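Local coordinates for protein deoxyhypusine hydroxylase (Homo sapiens, PDB 4D50) that hydroxylates the deoxyhypusine residue of translation initiation factor eIF-5A at a diiron centre, completing the synthesis of hypusine, at residues E179-M184 with S207-H212. Numbering follows the deposited sequence.
Sequences ERYRAM and SALFRH. With FE (Fe (III) ion), chain C; PER (peroxide ion), chain E.
F210 lies between R180 and M184, its ring covered on opposite faces by a guanidinium and a methyl group, and this layering illustrates how an aromatic can fill the gap between neighbouring, nearly parallel helices. With CG anti to the backbone N (chi1 177°), the phenyl group extends from CB across to helix 177-190. The inner rim of the ring passes Y181, CD2 standing 4.2 Å from Y181 CE1. Farther out, CE2 meets the terminal methyl of M184, which sits over one face in a CH-pi contact (CE 4.2 Å from the ring centroid). At the tip, CZ lies 3.6 Å from R180 NH2, which also reaches CE1. Here the guanidinium covers the other face as a cation-pi partner, its CZ 4.3 Å from the F210 centroid and the two planes inclined by 35°. A hydrogen bond from NE to L170 O and a salt bridge from NH1 to E173 probably hold that cation in position. Replacing this ring by the methyl of an alanine is likely to open a gap between the helices and leave the R180 guanidinium and the M184 methyl without the surface both rest on. Y181 runs antiparallel alongside F210, bringing its OH to 3.5 Å from L209 CG.

The first turn of helix 208-221 is fixed from within: S207, its N-cap, accepts a nearly straight bond from F210 N. H212 ND1 reaches back three residues, donating in the ring plane to a lone pair of L209 O (2.7 Å), an anchor that orients the imidazole while NE2 binds iron at 2.3 Å. H94, E95, the peroxide and two waters complete this iron's coordination. Packed side by side and almost parallel, the two helices belong to successive HEAT-like repeats; F210 packs repeat against repeat, and its helix also carries the second-shell L209 carbonyl and a histidine ligand of the peroxo-diiron site.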
ATOM      1  N   GLU A 179       9.704  14.781   3.417  1.00 13.09           N
ATOM      2  CA  GLU A 179       9.015  16.063   3.242  1.00 13.88           C
ATOM      3  C   GLU A 179       8.162  16.009   1.943  1.00 10.80           C
ATOM      4  O   GLU A 179       7.048  16.576   1.881  1.00  8.47           O
ATOM      5  CB  GLU A 179      10.043  17.175   3.198  1.00 16.99           C
ATOM      6  CG  GLU A 179      10.461  17.781   4.522  1.00 23.02           C
ATOM      7  CD  GLU A 179      11.215  16.864   5.494  1.00 30.45           C
ATOM      8  OE1 GLU A 179      11.638  15.741   5.122  1.00 36.13           O
ATOM      9  OE2 GLU A 179      11.385  17.301   6.666  1.00 39.44           O
ATOM     10  N   ARG A 180       8.689  15.311   0.940  1.00 11.11           N
ATOM     11  CA  ARG A 180       8.019  15.153  -0.323  1.00 10.86           C
ATOM     12  C   ARG A 180       6.757  14.336  -0.103  1.00 10.00           C
ATOM     13  O   ARG A 180       5.748  14.616  -0.748  1.00 11.12           O
ATOM     14  CB  ARG A 180       8.919  14.502  -1.388  1.00 11.20           C
ATOM     15  CG  ARG A 180      10.164  15.293  -1.570  1.00 12.36           C
ATOM     16  CD  ARG A 180      11.035  14.713  -2.663  1.00 12.25           C
ATOM     17  NE  ARG A 180      10.420  14.736  -3.986  1.00 12.68           N
ATOM     18  CZ  ARG A 180      10.931  14.091  -5.051  1.00 14.61           C
ATOM     19  NH1 ARG A 180      12.104  13.419  -4.964  1.00 15.48           N
ATOM     20  NH2 ARG A 180      10.357  14.142  -6.238  1.00 15.66           N
ATOM     21  N   TYR A 181       6.850  13.274   0.679  1.00  9.52           N
ATOM     22  CA  TYR A 181       5.673  12.468   1.017  1.00  9.43           C
ATOM     23  C   TYR A 181       4.654  13.268   1.779  1.00  8.14           C
ATOM     24  O   TYR A 181       3.416  13.119   1.637  1.00  8.64           O
ATOM     25  CB  TYR A 181       6.072  11.225   1.830  1.00  9.08           C
ATOM     26  CG  TYR A 181       6.390   9.994   1.027  1.00  8.58           C
ATOM     27  CD1 TYR A 181       7.369  10.017   0.039  1.00  9.80           C
ATOM     28  CD2 TYR A 181       5.847   8.795   1.357  1.00  8.66           C
ATOM     29  CE1 TYR A 181       7.662   8.907  -0.716  1.00  9.99           C
ATOM     30  CE2 TYR A 181       6.150   7.663   0.595  1.00 10.52           C
ATOM     31  CZ  TYR A 181       7.056   7.733  -0.425  1.00  9.94           C
ATOM     32  OH  TYR A 181       7.410   6.581  -1.160  1.00 11.60           O
ATOM     33  N   ARG A 182       5.117  14.172   2.651  1.00  8.71           N
ATOM     34  CA  ARG A 182       4.121  14.967   3.378  1.00  7.71           C
ATOM     35  C   ARG A 182       3.280  15.855   2.411  1.00  7.17           C
ATOM     36  O   ARG A 182       2.091  16.059   2.595  1.00  6.56           O
ATOM     37  CB  ARG A 182       4.873  15.862   4.433  1.00  7.44           C
ATOM     38  CG  ARG A 182       5.455  15.074   5.564  1.00  7.54           C
ATOM     39  CD  ARG A 182       5.706  15.909   6.821  1.00  7.72           C
ATOM     40  NE  ARG A 182       4.497  16.525   7.327  1.00  8.48           N
ATOM     41  CZ  ARG A 182       4.506  17.439   8.297  1.00 10.43           C
ATOM     42  NH1 ARG A 182       5.670  17.829   8.821  1.00 12.49           N
ATOM     43  NH2 ARG A 182       3.384  18.003   8.668  1.00 12.25           N
ATOM     44  N   ALA A 183       3.932  16.358   1.379  1.00  6.69           N
ATOM     45  CA  ALA A 183       3.317  17.263   0.405  1.00  6.25           C
ATOM     46  C   ALA A 183       2.379  16.401  -0.462  1.00  6.52           C
ATOM     47  O   ALA A 183       1.299  16.831  -0.784  1.00  6.43           O
ATOM     48  CB  ALA A 183       4.388  17.868  -0.451  1.00  6.48           C
ATOM     49  N   MET A 184       2.748  15.169  -0.658  1.00  7.65           N
ATOM     50  CA  MET A 184       1.969  14.196  -1.459  1.00  6.68           C
ATOM     51  C   MET A 184       0.625  13.917  -0.727  1.00  6.70           C
ATOM     52  O   MET A 184      -0.448  13.978  -1.332  1.00  5.98           O
ATOM     53  CB  MET A 184       2.714  12.865  -1.663  1.00  8.12           C
ATOM     54  CG  MET A 184       2.106  11.984  -2.739  1.00  8.16           C
ATOM     55  SD  MET A 184       2.876  10.319  -2.624  1.00  9.06           S
ATOM     56  CE  MET A 184       4.543  10.631  -3.074  1.00  7.70           C
ATOM     57  N   SER A 207      12.280   8.237  -7.057  1.00 14.83           N
ATOM     58  CA  SER A 207      12.577   6.830  -7.065  1.00 15.31           C
ATOM     59  C   SER A 207      11.320   6.047  -7.408  1.00 13.95           C
ATOM     60  O   SER A 207      10.209   6.576  -7.399  1.00 12.05           O
ATOM     61  CB  SER A 207      13.046   6.437  -5.654  1.00 15.55           C
ATOM     62  OG  SER A 207      12.007   6.571  -4.686  1.00 15.16           O
ATOM     63  N   ALA A 208      11.507   4.737  -7.619  1.00 14.48           N
ATOM     64  CA  ALA A 208      10.384   3.838  -7.831  1.00 13.42           C
ATOM     65  C   ALA A 208       9.447   3.814  -6.616  1.00 11.73           C
ATOM     66  O   ALA A 208       8.237   3.869  -6.772  1.00 11.99           O
ATOM     67  CB  ALA A 208      10.899   2.422  -8.133  1.00 14.33           C
ATOM     68  N   LEU A 209       9.980   3.822  -5.383  1.00 10.58           N
ATOM     69  CA  LEU A 209       9.109   3.891  -4.181  1.00  9.77           C
ATOM     70  C   LEU A 209       8.202   5.105  -4.245  1.00 10.05           C
ATOM     71  O   LEU A 209       6.964   4.988  -4.101  1.00  9.93           O
ATOM     72  CB  LEU A 209       9.940   3.948  -2.905  1.00  9.18           C
ATOM     73  CG  LEU A 209       9.168   3.554  -1.661  1.00 11.12           C
ATOM     74  CD1 LEU A 209       8.874   2.081  -1.602  1.00 11.79           C
ATOM     75  CD2 LEU A 209       9.902   3.991  -0.416  1.00 11.82           C
ATOM     76  N   PHE A 210       8.807   6.281  -4.491  1.00  9.48           N
ATOM     77  CA  PHE A 210       8.059   7.529  -4.643  1.00 10.49           C
ATOM     78  C   PHE A 210       6.955   7.456  -5.677  1.00  9.84           C
ATOM     79  O   PHE A 210       5.788   7.819  -5.365  1.00  9.63           O
ATOM     80  CB  PHE A 210       9.030   8.663  -5.024  1.00 11.64           C
ATOM     81  CG  PHE A 210       8.375  10.022  -5.297  1.00 11.89           C
ATOM     82  CD1 PHE A 210       7.916  10.343  -6.579  1.00 11.81           C
ATOM     83  CD2 PHE A 210       8.238  10.972  -4.311  1.00 13.28           C
ATOM     84  CE1 PHE A 210       7.405  11.576  -6.862  1.00 11.85           C
ATOM     85  CE2 PHE A 210       7.588  12.198  -4.580  1.00 11.70           C
ATOM     86  CZ  PHE A 210       7.207  12.491  -5.852  1.00 12.72           C
ATOM     87  N   ARG A 211       7.268   6.964  -6.867  1.00 10.86           N
ATOM     88  CA  ARG A 211       6.261   6.864  -7.945  1.00 11.41           C
ATOM     89  C   ARG A 211       5.125   5.930  -7.550  1.00 10.82           C
ATOM     90  O   ARG A 211       3.953   6.143  -7.868  1.00 10.26           O
ATOM     91  CB  ARG A 211       6.897   6.359  -9.238  1.00 13.26           C
ATOM     92  CG  ARG A 211       7.741   7.464  -9.849  1.00 14.33           C
ATOM     93  CD  ARG A 211       8.136   7.195 -11.298  1.00 17.39           C
ATOM     94  NE  ARG A 211       8.765   5.932 -11.503  1.00 19.61           N
ATOM     95  CZ  ARG A 211      10.084   5.678 -11.335  1.00 26.56           C
ATOM     96  NH1 ARG A 211      10.903   6.628 -10.847  1.00 27.22           N
ATOM     97  NH2 ARG A 211      10.581   4.450 -11.635  1.00 24.44           N
ATOM     98  N   HIS A 212       5.463   4.848  -6.912  1.00 10.71           N
ATOM     99  CA  HIS A 212       4.442   3.908  -6.516  1.00  8.99           C
ATOM    100  C   HIS A 212       3.490   4.532  -5.533  1.00  8.62           C
ATOM    101  O   HIS A 212       2.299   4.293  -5.584  1.00  7.22           O
ATOM    102  CB  HIS A 212       5.105   2.568  -6.072  1.00  9.74           C
ATOM    103  CG  HIS A 212       4.903   2.121  -4.662  1.00  9.37           C
ATOM    104  ND1 HIS A 212       5.562   2.703  -3.608  1.00  9.75           N
ATOM    105  CD2 HIS A 212       4.271   1.040  -4.141  1.00  9.31           C
ATOM    106  CE1 HIS A 212       5.194   2.122  -2.494  1.00 10.00           C
ATOM    107  NE2 HIS A 212       4.460   1.078  -2.789  1.00  9.60           N
TER
HETATM  108 FE    FE C 301       3.898  -0.624  -1.401  1.00 14.36          FE
HETATM  109  O1  PER E 303       4.177  -2.098  -3.048  1.00 21.40           O
HETATM  110  O2  PER E 303       3.628  -2.197  -4.486  1.00 18.93           O
HETATM  111  O   HOH W   1       1.837  -0.848  -1.936  1.00 26.36           O
HETATM  112  O   HOH W   2       3.182   0.885  -0.003  1.00 12.15           O